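Local atomic coordinates of delta-1-pyrroline-5-carboxylate dehydrogenase, mitochondrial (Mus musculus, PDB entry 4E3X), a protein that probably catalyses the irreversible NAD-dependent oxidation of L-glutamate gamma-semialdehyde to L-glutamate, the second step of proline breakdown in mitochondria. Residues Pro138-Val143 and Gln157-Ala162; Ala145-Gly150 and Asn211-Gly216; His293-Val298 and Pro309-Glu314. One frame throughout, in Å; residues are numbered along the deposited sequence. Where two conformers were deposited one is given.

Contact 1 (Pro138-Val143 and Gln157-Ala162); sequences PRRAEV and QAEIDA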
ATOM      1  N   PRO B 138     -26.951 -20.792 -11.974  1.00 10.77           N
ATOM      2  CA  PRO B 138     -28.353 -20.380 -12.066  1.00 10.98           C
ATOM      3  C   PRO B 138     -28.573 -18.885 -12.267  1.00 10.79           C
ATOM      4  O   PRO B 138     -29.625 -18.515 -12.781  1.00 11.78           O
ATOM      5  CB  PRO B 138     -28.942 -20.839 -10.725  1.00 11.82           C
ATOM      6  CG  PRO B 138     -27.759 -20.920  -9.794  1.00 11.83           C
ATOM      7  CD  PRO B 138     -26.635 -21.406 -10.671  1.00 11.43           C
ATOM      8  N   ARG B 139     -27.613 -18.053 -11.879  1.00  9.91           N
ATOM      9  CA  ARG B 139     -27.794 -16.603 -11.972  1.00  9.17           C
ATOM     10  C   ARG B 139     -27.043 -15.976 -13.142  1.00  8.71           C
ATOM     11  O   ARG B 139     -27.073 -14.757 -13.312  1.00  9.97           O
ATOM     12  CB  ARG B 139     -27.406 -15.911 -10.655  1.00 10.32           C
ATOM     13  CG  ARG B 139     -28.148 -16.448  -9.439  1.00 11.99           C
ATOM     14  CD  ARG B 139     -29.637 -16.108  -9.477  1.00 13.29           C
ATOM     15  NE  ARG B 139     -29.952 -14.881  -8.746  1.00 13.70           N
ATOM     16  CZ  ARG B 139     -30.179 -14.834  -7.435  1.00 13.47           C
ATOM     17  NH1 ARG B 139     -30.459 -13.677  -6.849  1.00 12.78           N
ATOM     18  NH2 ARG B 139     -30.120 -15.941  -6.703  1.00 14.52           N
ATOM     19  N   ARG B 140     -26.375 -16.801 -13.943  1.00  8.86           N
ATOM     20  CA  ARG B 140     -25.561 -16.274 -15.038  1.00  8.93           C
ATOM     21  C   ARG B 140     -26.399 -15.465 -16.020  1.00  9.12           C
ATOM     22  O   ARG B 140     -26.043 -14.345 -16.378  1.00  9.58           O
ATOM     23  CB  ARG B 140     -24.831 -17.399 -15.786  1.00  9.80           C
ATOM     24  CG  ARG B 140     -23.576 -16.908 -16.519  1.00 10.07           C
ATOM     25  CD  ARG B 140     -23.079 -17.938 -17.531  1.00  9.87           C
ATOM     26  NE  ARG B 140     -21.704 -17.702 -17.969  1.00 11.01           N
ATOM     27  CZ  ARG B 140     -20.640 -18.265 -17.405  1.00 10.52           C
ATOM     28  NH1 ARG B 140     -19.424 -18.014 -17.874  1.00 12.08           N
ATOM     29  NH2 ARG B 140     -20.792 -19.076 -16.361  1.00 11.18           N
ATOM     30  N   ALA B 141     -27.509 -16.038 -16.469  1.00  9.23           N
ATOM     31  CA  ALA B 141     -28.307 -15.382 -17.495  1.00  9.62           C
ATOM     32  C   ALA B 141     -28.850 -14.047 -16.982  1.00  8.89           C
ATOM     33  O   ALA B 141     -28.863 -13.052 -17.712  1.00  9.86           O
ATOM     34  CB  ALA B 141     -29.432 -16.301 -17.982  1.00 10.90           C
ATOM     35  N   GLU B 142     -29.276 -14.019 -15.723  1.00  9.71           N
ATOM     36  CA  GLU B 142     -29.766 -12.790 -15.108  1.00  9.64           C
ATOM     37  C   GLU B 142     -28.729 -11.670 -15.114  1.00  9.37           C
ATOM     38  O   GLU B 142     -29.017 -10.550 -15.550  1.00  9.50           O
ATOM     39  CB  GLU B 142     -30.205 -13.066 -13.667  1.00 10.10           C
ATOM     40  CG  GLU B 142     -30.634 -11.806 -12.922  1.00 10.24           C
ATOM     41  CD  GLU B 142     -30.704 -11.985 -11.415  1.00 11.63           C
ATOM     42  OE1 GLU B 142     -30.729 -13.140 -10.939  1.00 14.29           O
ATOM     43  OE2 GLU B 142     -30.743 -10.958 -10.706  1.00 12.59           O
ATOM     44  N   VAL B 143     -27.530 -11.948 -14.613  1.00  8.86           N
ATOM     45  CA  VAL B 143     -26.532 -10.877 -14.526  1.00  8.15           C
ATOM     46  C   VAL B 143     -26.048 -10.441 -15.910  1.00  7.52           C
ATOM     47  O   VAL B 143     -25.763  -9.264 -16.129  1.00  8.59           O
ATOM     48  CB  VAL B 143     -25.355 -11.193 -13.563  1.00  8.86           C
ATOM     49  CG1 VAL B 143     -25.888 -11.437 -12.148  1.00 10.23           C
ATOM     50  CG2 VAL B 143     -24.517 -12.363 -14.056  1.00  9.42           C
ATOM     51  N   GLN B 157     -19.502  -9.245 -24.438  1.00  9.36           N
ATOM     52  CA  GLN B 157     -18.948  -8.280 -23.498  1.00  9.07           C
ATOM     53  C   GLN B 157     -19.558  -8.476 -22.109  1.00  8.83           C
ATOM     54  O   GLN B 157     -18.874  -8.347 -21.101  1.00  8.95           O
ATOM     55  CB  GLN B 157     -19.125  -6.844 -24.000  1.00  9.54           C
ATOM     56  CG  GLN B 157     -18.212  -6.489 -25.173  1.00  9.75           C
ATOM     57  CD  GLN B 157     -16.748  -6.718 -24.853  1.00 10.89           C
ATOM     58  OE1 GLN B 157     -16.239  -6.227 -23.846  1.00 10.87           O
ATOM     59  NE2 GLN B 157     -16.068  -7.484 -25.700  1.00 12.73           N
ATOM     60  N   ALA B 158     -20.836  -8.830 -22.052  1.00  8.56           N
ATOM     61  CA  ALA B 158     -21.459  -9.104 -20.763  1.00  8.88           C
ATOM     62  C   ALA B 158     -20.869 -10.377 -20.155  1.00  8.61           C
ATOM     63  O   ALA B 158     -20.579 -10.433 -18.960  1.00  8.94           O
ATOM     64  CB  ALA B 158     -22.950  -9.231 -20.925  1.00  9.40           C
ATOM     65  N   GLU B 159     -20.683 -11.392 -20.993  1.00  9.20           N
ATOM     66  CA  GLU B 159     -20.161 -12.683 -20.554  1.00  9.81           C
ATOM     67  C   GLU B 159     -18.776 -12.586 -19.928  1.00  9.50           C
ATOM     68  O   GLU B 159     -18.529 -13.173 -18.876  1.00 11.34           O
ATOM     69  CB  GLU B 159     -20.152 -13.681 -21.717  1.00 11.32           C
ATOM     70  CG  GLU B 159     -19.273 -14.905 -21.509  1.00 11.75           C
ATOM     71  CD  GLU B 159     -19.859 -15.939 -20.553  1.00 13.22           C
ATOM     72  OE1 GLU B 159     -20.927 -15.694 -19.950  1.00 13.12           O
ATOM     73  OE2 GLU B 159     -19.237 -17.011 -20.415  1.00 13.81           O
ATOM     74  N   ILE B 160     -17.872 -11.850 -20.563  1.00  9.75           N
ATOM     75  CA  ILE B 160     -16.523 -11.739 -20.020  1.00 10.69           C
ATOM     76  C   ILE B 160     -16.455 -10.890 -18.757  1.00  9.84           C
ATOM     77  O   ILE B 160     -15.488 -10.990 -18.008  1.00 10.50           O
ATOM     78  CB  ILE B 160     -15.490 -11.238 -21.054  1.00 13.86           C
ATOM     79  CG1 ILE B 160     -15.737  -9.776 -21.432  1.00 13.68           C
ATOM     80  CG2 ILE B 160     -15.471 -12.150 -22.276  1.00 14.76           C
ATOM     81  CD1 ILE B 160     -14.728  -9.232 -22.436  1.00 15.26           C
ATOM     82  N   ASP B 161     -17.493 -10.088 -18.524  1.00  9.07           N
ATOM     83  CA  ASP B 161     -17.550  -9.142 -17.414  1.00  7.91           C
ATOM     84  C   ASP B 161     -18.383  -9.682 -16.244  1.00  7.61           C
ATOM     85  O   ASP B 161     -17.834 -10.111 -15.223  1.00  8.57           O
ATOM     86  CB  ASP B 161     -18.120  -7.808 -17.936  1.00  8.34           C
ATOM     87  CG  ASP B 161     -18.485  -6.821 -16.827  1.00  8.32           C
ATOM     88  OD1 ASP B 161     -17.997  -6.975 -15.691  1.00  9.15           O
ATOM     89  OD2 ASP B 161     -19.269  -5.881 -17.109  1.00  8.02           O
ATOM     90  N   ALA B 162     -19.708  -9.645 -16.390  1.00  8.78           N
ATOM     91  CA  ALA B 162     -20.618  -9.970 -15.287  1.00 10.04           C
ATOM     92  C   ALA B 162     -20.534 -11.424 -14.867  1.00  9.75           C
ATOM     93  O   ALA B 162     -20.822 -11.764 -13.719  1.00 10.45           O
ATOM     94  CB  ALA B 162     -22.047  -9.612 -15.652  1.00 10.39           C
TER
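Arg140 reaches across to Glu159 and takes its carboxylate side-on, one nitrogen to each oxygen. NE bonds to Glu159 OE1 at 2.9 Å, nearly straight at 166°; this oxygen lies close to the guanidinium plane and offers its syn lone pair. The second bond, from Arg140 NH1 to Glu159 OE2, is shorter at 2.7 Å but less regular: NH1 stands 31° out of the carboxylate plane, consistent with the 35° between the planes of the two flat groups, which meet edge to edge without being coplanar. Two differently shaped chains bring them together. Arg140 runs fully extended from CG to NE, whereas Glu159 starts with CG anti to the backbone N and then bends at chi2, turning its carboxylate to the arginine. The pair ties the first turn of helix 140-151 to helix 155-180, two consecutive helices of the aldehyde dehydrogenase fold joined by a short connection. Both charges have further partners: Arg140 NH2 forms a salt bridge with Glu35 and a hydrogen bond to Ser136 O, and Glu159 OE2 also accepts from the backbone N of Leu38, so residues near the N-terminus join the same network. One helical turn beyond Arg140 the contact becomes apolar. Val143 sets its CG2 branch against Ala162, 4.0 Å from CB, and the same methyl lies 3.8 Å from Ala162 O, a buried carbonyl oxygen that has no polar partner in the model. From the other side Ala162 CB comes within 3.8 Å of Val143 O. Here the CA atoms of Val143 and Ala162 are 6.0 Å apart, a close approach permitted by the small alanine. Leu135 and Ile248, from helices 121-136 and 239-251, also pack on Val143.

Contact 2 (Ala145-Gly150 and Asn211-Gly216); sequences AKTMVG and NFTAIG. With PRO (proline), chain K.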
ATOM      1  N   ALA B 145     -27.956 -10.505 -18.686  1.00  7.60           N
ATOM      2  CA  ALA B 145     -29.048  -9.756 -19.292  1.00  8.54           C
ATOM      3  C   ALA B 145     -29.138  -8.353 -18.709  1.00  8.14           C
ATOM      4  O   ALA B 145     -29.374  -7.382 -19.438  1.00  8.42           O
ATOM      5  CB  ALA B 145     -30.370 -10.500 -19.115  1.00  9.56           C
ATOM      6  N   LYS B 146     -28.935  -8.245 -17.396  1.00  8.20           N
ATOM      7  CA  LYS B 146     -29.033  -6.949 -16.740  1.00  7.72           C
ATOM      8  C   LYS B 146     -27.887  -6.028 -17.156  1.00  7.86           C
ATOM      9  O   LYS B 146     -28.062  -4.818 -17.239  1.00  8.16           O
ATOM     10  CB  LYS B 146     -29.088  -7.121 -15.221  1.00  7.81           C
ATOM     11  CG  LYS B 146     -30.414  -7.715 -14.775  1.00  8.04           C
ATOM     12  CD  LYS B 146     -30.507  -7.940 -13.273  1.00  8.11           C
ATOM     13  CE  LYS B 146     -31.897  -8.421 -12.910  1.00  9.22           C
ATOM     14  NZ  LYS B 146     -32.037  -8.700 -11.452  1.00  9.99           N
ATOM     15  N   THR B 147     -26.725  -6.609 -17.421  1.00  7.36           N
ATOM     16  CA  THR B 147     -25.582  -5.845 -17.897  1.00  7.36           C
ATOM     17  C   THR B 147     -25.792  -5.427 -19.365  1.00  8.31           C
ATOM     18  O   THR B 147     -25.465  -4.306 -19.767  1.00  9.03           O
ATOM     19  CB  THR B 147     -24.285  -6.662 -17.712  1.00  7.71           C
ATOM     20  OG1 THR B 147     -24.110  -6.962 -16.316  1.00  8.04           O
ATOM     21  CG2 THR B 147     -23.071  -5.898 -18.204  1.00  9.65           C
ATOM     22  N   MET B 148     -26.364  -6.318 -20.169  1.00  7.92           N
ATOM     23  CA  MET B 148     -26.689  -5.968 -21.554  1.00  7.85           C
ATOM     24  C   MET B 148     -27.710  -4.845 -21.631  1.00  7.99           C
ATOM     25  O   MET B 148     -27.504  -3.841 -22.316  1.00  9.27           O
ATOM     26  CB  MET B 148     -27.228  -7.190 -22.300  1.00  8.57           C
ATOM     27  CG  MET B 148     -26.194  -8.288 -22.518  1.00  8.89           C
ATOM     28  SD  MET B 148     -26.857  -9.721 -23.390  1.00  9.90           S
ATOM     29  CE  MET B 148     -27.275  -8.977 -24.963  1.00 10.13           C
ATOM     30  N   VAL B 149     -28.825  -5.021 -20.937  1.00  8.27           N
ATOM     31  CA  VAL B 149     -29.927  -4.078 -21.061  1.00  9.49           C
ATOM     32  C   VAL B 149     -29.648  -2.764 -20.343  1.00  9.20           C
ATOM     33  O   VAL B 149     -30.011  -1.696 -20.832  1.00  9.75           O
ATOM     34  CB  VAL B 149     -31.253  -4.715 -20.592  1.00 11.15           C
ATOM     35  CG1 VAL B 149     -32.367  -3.684 -20.506  1.00 12.79           C
ATOM     36  CG2 VAL B 149     -31.641  -5.852 -21.519  1.00 11.57           C
ATOM     37  N   GLY B 150     -28.979  -2.843 -19.196  1.00  8.10           N
ATOM     38  CA  GLY B 150     -28.732  -1.653 -18.406  1.00  8.14           C
ATOM     39  C   GLY B 150     -27.476  -0.890 -18.787  1.00  8.33           C
ATOM     40  O   GLY B 150     -27.436   0.330 -18.646  1.00  8.25           O
ATOM     41  N   ASN B 211     -18.830   0.861 -16.265  1.00  8.12           N
ATOM     42  CA  ASN B 211     -18.443   0.120 -17.464  1.00  8.70           C
ATOM     43  C   ASN B 211     -18.151  -1.355 -17.289  1.00  8.42           C
ATOM     44  O   ASN B 211     -18.095  -2.092 -18.269  1.00  8.92           O
ATOM     45  CB  ASN B 211     -17.326   0.835 -18.224  1.00  9.19           C
ATOM     46  CG  ASN B 211     -16.040   0.906 -17.443  1.00 10.59           C
ATOM     47  OD1 ASN B 211     -16.033   0.879 -16.214  1.00 12.74           O
ATOM     48  ND2 ASN B 211     -14.930   1.009 -18.161  1.00 12.41           N
ATOM     49  N   PHE B 212     -17.962  -1.783 -16.045  1.00  7.99           N
ATOM     50  CA  PHE B 212     -17.828  -3.203 -15.744  1.00  8.89           C
ATOM     51  C   PHE B 212     -18.601  -3.561 -14.496  1.00  8.36           C
ATOM     52  O   PHE B 212     -18.310  -3.065 -13.417  1.00  9.11           O
ATOM     53  CB  PHE B 212     -16.364  -3.601 -15.570  1.00 10.09           C
ATOM     54  CG  PHE B 212     -15.599  -3.631 -16.854  1.00 10.86           C
ATOM     55  CD1 PHE B 212     -14.917  -2.507 -17.295  1.00 11.50           C
ATOM     56  CD2 PHE B 212     -15.580  -4.774 -17.639  1.00 12.10           C
ATOM     57  CE1 PHE B 212     -14.218  -2.526 -18.488  1.00 13.52           C
ATOM     58  CE2 PHE B 212     -14.883  -4.800 -18.840  1.00 12.84           C
ATOM     59  CZ  PHE B 212     -14.199  -3.675 -19.260  1.00 13.00           C
ATOM     60  N   THR B 213     -19.590  -4.428 -14.655  1.00  7.69           N
ATOM     61  CA  THR B 213     -20.312  -4.970 -13.513  1.00  7.36           C
ATOM     62  C   THR B 213     -19.356  -5.611 -12.507  1.00  7.77           C
ATOM     63  O   THR B 213     -19.544  -5.489 -11.296  1.00  8.45           O
ATOM     64  CB  THR B 213     -21.357  -5.977 -14.008  1.00  7.81           C
ATOM     65  OG1 THR B 213     -22.309  -5.262 -14.795  1.00  8.63           O
ATOM     66  CG2 THR B 213     -22.076  -6.688 -12.863  1.00  8.62           C
ATOM     67  N   ALA B 214     -18.327  -6.284 -13.019  1.00  7.92           N
ATOM     68  CA  ALA B 214     -17.392  -7.011 -12.172  1.00  8.65           C
ATOM     69  C   ALA B 214     -16.601  -6.094 -11.243  1.00  7.88           C
ATOM     70  O   ALA B 214     -16.247  -6.486 -10.134  1.00  8.30           O
ATOM     71  CB  ALA B 214     -16.436  -7.841 -13.029  1.00  9.51           C
ATOM     72  N   ILE B 215     -16.292  -4.883 -11.701  1.00  8.17           N
ATOM     73  CA  ILE B 215     -15.480  -3.973 -10.902  1.00  9.24           C
ATOM     74  C   ILE B 215     -16.194  -3.590  -9.612  1.00  9.10           C
ATOM     75  O   ILE B 215     -15.577  -3.553  -8.555  1.00  8.90           O
ATOM     76  CB  ILE B 215     -15.044  -2.734 -11.709  1.00  9.95           C
ATOM     77  CG1 ILE B 215     -14.038  -3.149 -12.784  1.00 12.35           C
ATOM     78  CG2 ILE B 215     -14.401  -1.694 -10.801  1.00 10.06           C
ATOM     79  CD1 ILE B 215     -13.568  -2.015 -13.670  1.00 14.21           C
ATOM     80  N   GLY B 216     -17.498  -3.341  -9.692  1.00 10.36           N
ATOM     81  CA  GLY B 216     -18.275  -3.043  -8.501  1.00 10.57           C
ATOM     82  C   GLY B 216     -18.231  -4.178  -7.496  1.00 10.36           C
ATOM     83  O   GLY B 216     -18.032  -3.968  -6.295  1.00 10.61           O
TER
HETATM   84  N   PRO K 603      -9.911  -5.133 -17.039  1.00 21.92           N
HETATM   85  CA  PRO K 603     -10.525  -4.641 -18.274  1.00 21.10           C
HETATM   86  C   PRO K 603      -9.641  -4.865 -19.496  1.00 18.40           C
HETATM   87  O   PRO K 603      -8.463  -5.224 -19.395  1.00 13.90           O
HETATM   88  CB  PRO K 603     -10.686  -3.148 -17.996  1.00 22.31           C
HETATM   89  CG  PRO K 603     -10.965  -3.099 -16.534  1.00 22.51           C
HETATM   90  CD  PRO K 603     -10.147  -4.214 -15.911  1.00 22.45           C
HETATM   91  OXT PRO K 603     -10.102  -4.692 -20.626  1.00 20.09           O
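Thr147 and Thr213 meet through their hydroxyls, joining helix 140-151 to the start of helix 213-225, which follows strand 203-207 of the parallel, Rossmann-like NAD-binding sheet. The polar contact is one hydrogen bond, from Thr213 OG1 to Thr147 OG1, at 2.9 Å. In both residues the hydroxyl lies anti to the carbonyl carbon (chi1 -60° and -64°), facing the opposite helix. The bond belongs to a chain: Thr147 OG1 is hydrogen-bonded in turn to Val143 O, one turn back in its own helix, and Thr213 OG1 is also bonded to Gln151 NE2. A valine in place of Thr147 would probably leave the Thr213 hydroxyl without its acceptor and Val143 O without its side-chain partner.

Beyond the bond the two threonines merely pack, with Thr147 CG2 3.6 Å from Thr213 OG1. A second packing contact involves the bound ligand: Phe212, the N-cap residue, points its CB away from helix 140-151, and its ring lines the pocket of the bound proline. Asn211 beside it is probably the transition-state stabiliser. Proline CG lies over one face of the Phe212 ring, and proline CB is 3.6 Å from Phe212 CE1.

Contact 3 (His293-Val298 and Pro309-Glu314); sequences HLWRQV and PRLAGE
Val298 has CG1 anti to its backbone N (chi1 167°) and CG2 anti to its carbonyl carbon, a setting that splits its two methyls between Pro309 and Leu311. CG1 rests on the proline ring, 3.9 Å from Pro309 CG and nearly as close to CB and CD; CG2 meets Leu311 CD1 at 4.1 Å. In both pairs the side chains pass alongside one another in opposite directions. Leu311, with an unusual chi1 of -92°, sends its other methyl, CD2, to the helix backbone, 3.5 Å from Trp295 CA and 3.8 Å from Trp295 CB. The leucine thus bridges one turn of helix with its two branches, and it has the largest buried surface in the contact. Trp295 takes part mainly through its CA and CB. This is the second half of a beta-alpha-beta crossover: strand 279-285 leads into helix 288-300, and the chain returns as strand 310-314, the last strand of the five-stranded parallel sheet. Helix and strand segments run almost exactly antiparallel, at 173°, with their axes 10.0 Å apart. No hydrogen bond joins them; Arg310 and Ala312 of the strand backbone bond to strand 279-285, and Gly313 N to Thr528. Alternation of side chains puts Leu311, and Pro309 just before the strand, toward the helix, with Arg310 and Ala312 pointing away. The dimer partner reaches the outer side: Pro309 of the second subunit packs on Trp295. At the end of the strand stands Glu314, the catalytic proton acceptor, whose side chain is modelled only as far as CB.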
ATOM      1  N   HIS B 293      -9.890  14.714  -5.877  1.00  8.07           N
ATOM      2  CA  HIS B 293     -10.755  15.450  -4.966  1.00  8.04           C
ATOM      3  C   HIS B 293     -10.930  14.683  -3.652  1.00  7.59           C
ATOM      4  O   HIS B 293     -10.795  15.250  -2.568  1.00  7.94           O
ATOM      5  CB  HIS B 293     -12.109  15.695  -5.631  1.00  9.92           C
ATOM      6  CG  HIS B 293     -13.088  16.416  -4.763  1.00 13.15           C
ATOM      7  ND1 HIS B 293     -12.899  17.717  -4.356  1.00 16.56           N
ATOM      8  CD2 HIS B 293     -14.265  16.018  -4.223  1.00 13.89           C
ATOM      9  CE1 HIS B 293     -13.921  18.094  -3.609  1.00 17.07           C
ATOM     10  NE2 HIS B 293     -14.768  17.084  -3.520  1.00 15.83           N
ATOM     11  N   LEU B 294     -11.210  13.386  -3.755  1.00  6.80           N
ATOM     12  CA  LEU B 294     -11.336  12.552  -2.557  1.00  6.25           C
ATOM     13  C   LEU B 294     -10.041  12.533  -1.744  1.00  6.70           C
ATOM     14  O   LEU B 294     -10.062  12.606  -0.511  1.00  7.13           O
ATOM     15  CB  LEU B 294     -11.751  11.132  -2.941  1.00  6.76           C
ATOM     16  CG  LEU B 294     -13.173  11.013  -3.482  1.00  7.74           C
ATOM     17  CD1 LEU B 294     -13.349   9.693  -4.200  1.00  8.70           C
ATOM     18  CD2 LEU B 294     -14.207  11.167  -2.365  1.00  9.55           C
ATOM     19  N   TRP B 295      -8.915  12.430  -2.438  1.00  6.64           N
ATOM     20  CA  TRP B 295      -7.612  12.453  -1.793  1.00  7.17           C
ATOM     21  C   TRP B 295      -7.425  13.748  -1.003  1.00  7.03           C
ATOM     22  O   TRP B 295      -6.951  13.729   0.139  1.00  7.32           O
ATOM     23  CB  TRP B 295      -6.546  12.281  -2.870  1.00  6.88           C
ATOM     24  CG  TRP B 295      -5.112  12.167  -2.432  1.00  7.82           C
ATOM     25  CD1 TRP B 295      -4.384  13.068  -1.702  1.00  9.11           C
ATOM     26  CD2 TRP B 295      -4.209  11.124  -2.799  1.00  7.19           C
ATOM     27  NE1 TRP B 295      -3.085  12.629  -1.572  1.00  7.89           N
ATOM     28  CE2 TRP B 295      -2.952  11.438  -2.234  1.00  6.46           C
ATOM     29  CE3 TRP B 295      -4.341   9.947  -3.544  1.00  8.44           C
ATOM     30  CZ2 TRP B 295      -1.837  10.612  -2.390  1.00  8.57           C
ATOM     31  CZ3 TRP B 295      -3.239   9.126  -3.693  1.00  9.35           C
ATOM     32  CH2 TRP B 295      -1.999   9.467  -3.119  1.00  9.52           C
ATOM     33  N   ARG B 296      -7.804  14.869  -1.601  1.00  7.20           N
ATOM     34  CA  ARG B 296      -7.683  16.167  -0.948  0.60  8.24           C
ATOM     35  C   ARG B 296      -8.668  16.333   0.219  1.00  7.79           C
ATOM     36  O   ARG B 296      -8.359  16.976   1.218  1.00  8.50           O
ATOM     37  CB  ARG B 296      -7.820  17.299  -1.979  0.60 10.11           C
ATOM     38  CG  ARG B 296      -6.591  17.436  -2.905  0.60 12.68           C
ATOM     39  CD  ARG B 296      -6.769  18.522  -3.972  0.60 14.01           C
ATOM     40  NE  ARG B 296      -5.492  19.062  -4.455  0.60 15.56           N
ATOM     41  CZ  ARG B 296      -5.084  19.067  -5.726  0.60 16.64           C
ATOM     42  NH1 ARG B 296      -5.836  18.550  -6.684  0.60 14.73           N
ATOM     43  NH2 ARG B 296      -3.905  19.594  -6.040  0.60 18.18           N
ATOM     44  N   GLN B 297      -9.857  15.751   0.091  1.00  7.62           N
ATOM     45  CA  GLN B 297     -10.803  15.788   1.205  1.00  8.05           C
ATOM     46  C   GLN B 297     -10.277  15.020   2.413  1.00  7.82           C
ATOM     47  O   GLN B 297     -10.416  15.457   3.555  1.00  8.10           O
ATOM     48  CB  GLN B 297     -12.161  15.238   0.793  1.00  8.47           C
ATOM     49  CG  GLN B 297     -12.910  16.186  -0.123  1.00  9.19           C
ATOM     50  CD  GLN B 297     -14.334  15.750  -0.387  1.00 10.01           C
ATOM     51  OE1 GLN B 297     -14.569  14.658  -0.898  1.00 11.34           O
ATOM     52  NE2 GLN B 297     -15.294  16.607  -0.044  1.00 11.81           N
ATOM     53  N   VAL B 298      -9.654  13.875   2.165  1.00  7.20           N
ATOM     54  CA  VAL B 298      -9.051  13.123   3.254  1.00  6.80           C
ATOM     55  C   VAL B 298      -7.914  13.923   3.900  1.00  7.76           C
ATOM     56  O   VAL B 298      -7.815  14.007   5.122  1.00  8.02           O
ATOM     57  CB  VAL B 298      -8.558  11.756   2.766  1.00  6.94           C
ATOM     58  CG1 VAL B 298      -7.659  11.110   3.808  1.00  8.88           C
ATOM     59  CG2 VAL B 298      -9.750  10.862   2.448  1.00  8.52           C
ATOM     60  N   PRO B 309      -6.288   6.969   6.444  1.00  6.77           N
ATOM     61  CA  PRO B 309      -7.048   6.209   5.442  1.00  6.56           C
ATOM     62  C   PRO B 309      -6.197   5.775   4.249  1.00  6.57           C
ATOM     63  O   PRO B 309      -5.246   6.461   3.868  1.00  8.40           O
ATOM     64  CB  PRO B 309      -8.151   7.189   5.011  1.00  7.34           C
ATOM     65  CG  PRO B 309      -8.296   8.133   6.202  1.00  7.72           C
ATOM     66  CD  PRO B 309      -6.872   8.307   6.681  1.00  7.63           C
ATOM     67  N   ARG B 310      -6.563   4.639   3.671  1.00  6.74           N
ATOM     68  CA  ARG B 310      -5.893   4.085   2.503  1.00  7.70           C
ATOM     69  C   ARG B 310      -6.715   4.328   1.259  1.00  7.18           C
ATOM     70  O   ARG B 310      -7.845   3.845   1.154  1.00  8.86           O
ATOM     71  CB  ARG B 310      -5.699   2.585   2.669  1.00  8.17           C
ATOM     72  CG  ARG B 310      -4.781   2.240   3.805  1.00  8.12           C
ATOM     73  CD  ARG B 310      -4.599   0.750   3.933  1.00  9.51           C
ATOM     74  NE  ARG B 310      -3.695   0.428   5.036  1.00  9.32           N
ATOM     75  CZ  ARG B 310      -3.203  -0.782   5.266  1.00  9.70           C
ATOM     76  NH1 ARG B 310      -3.527  -1.797   4.472  1.00  8.42           N
ATOM     77  NH2 ARG B 310      -2.392  -0.981   6.298  1.00 11.59           N
ATOM     78  N   LEU B 311      -6.146   5.071   0.317  1.00  7.35           N
ATOM     79  CA  LEU B 311      -6.829   5.351  -0.931  1.00  8.76           C
ATOM     80  C   LEU B 311      -6.311   4.474  -2.056  1.00  7.69           C
ATOM     81  O   LEU B 311      -5.109   4.414  -2.292  1.00  8.77           O
ATOM     82  CB  LEU B 311      -6.689   6.822  -1.286  1.00  9.99           C
ATOM     83  CG  LEU B 311      -7.851   7.645  -0.738  1.00 13.38           C
ATOM     84  CD1 LEU B 311      -7.854   7.667   0.782  1.00 14.18           C
ATOM     85  CD2 LEU B 311      -7.793   9.037  -1.299  1.00 14.90           C
ATOM     86  N   ALA B 312      -7.224   3.781  -2.724  1.00  6.91           N
ATOM     87  CA  ALA B 312      -6.894   2.981  -3.893  1.00  7.24           C
ATOM     88  C   ALA B 312      -7.707   3.534  -5.049  1.00  7.01           C
ATOM     89  O   ALA B 312      -8.917   3.744  -4.914  1.00  7.64           O
ATOM     90  CB  ALA B 312      -7.222   1.514  -3.657  1.00  8.82           C
ATOM     91  N   GLY B 313      -7.052   3.804  -6.173  1.00  7.07           N
ATOM     92  CA  GLY B 313      -7.742   4.371  -7.314  1.00  8.54           C
ATOM     93  C   GLY B 313      -7.272   3.816  -8.638  1.00  9.03           C
ATOM     94  O   GLY B 313      -6.071   3.682  -8.882  1.00 10.35           O
ATOM     95  N   GLU B 314      -8.231   3.489  -9.492  1.00  9.40           N
ATOM     96  CA  GLU B 314      -7.967   3.196 -10.896  1.00 11.22           C
ATOM     97  C   GLU B 314      -8.663   4.280 -11.703  1.00 10.17           C
ATOM     98  O   GLU B 314      -9.877   4.463 -11.556  1.00 10.75           O
ATOM     99  CB  GLU B 314      -8.531   1.825 -11.264  1.00 14.96           C
TER

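Contacts 1 and 2 adjoin, their centres 8 Å apart, and share helix 140-151. Their segments alternate along the chain, and Asp161 of contact 1 connects them: its OD2 accepts from Thr213 N (2.9 Å) and its OD1 from Ala214 N (2.8 Å), at the start of helix 213-225. Ala162 CB also packs on Thr147 OG1. Contact 3 touches neither: its centre lies 31 Å from contact 1's and 25 Å from contact 2's, though nearest atoms of contacts 2 and 3 are about 7 Å apart. The active site relates contacts 2 and 3: contact 2 holds Asn211, probably the transition-state stabiliser, and Phe212 of the proline pocket, while the strand of contact 3 ends at Glu314.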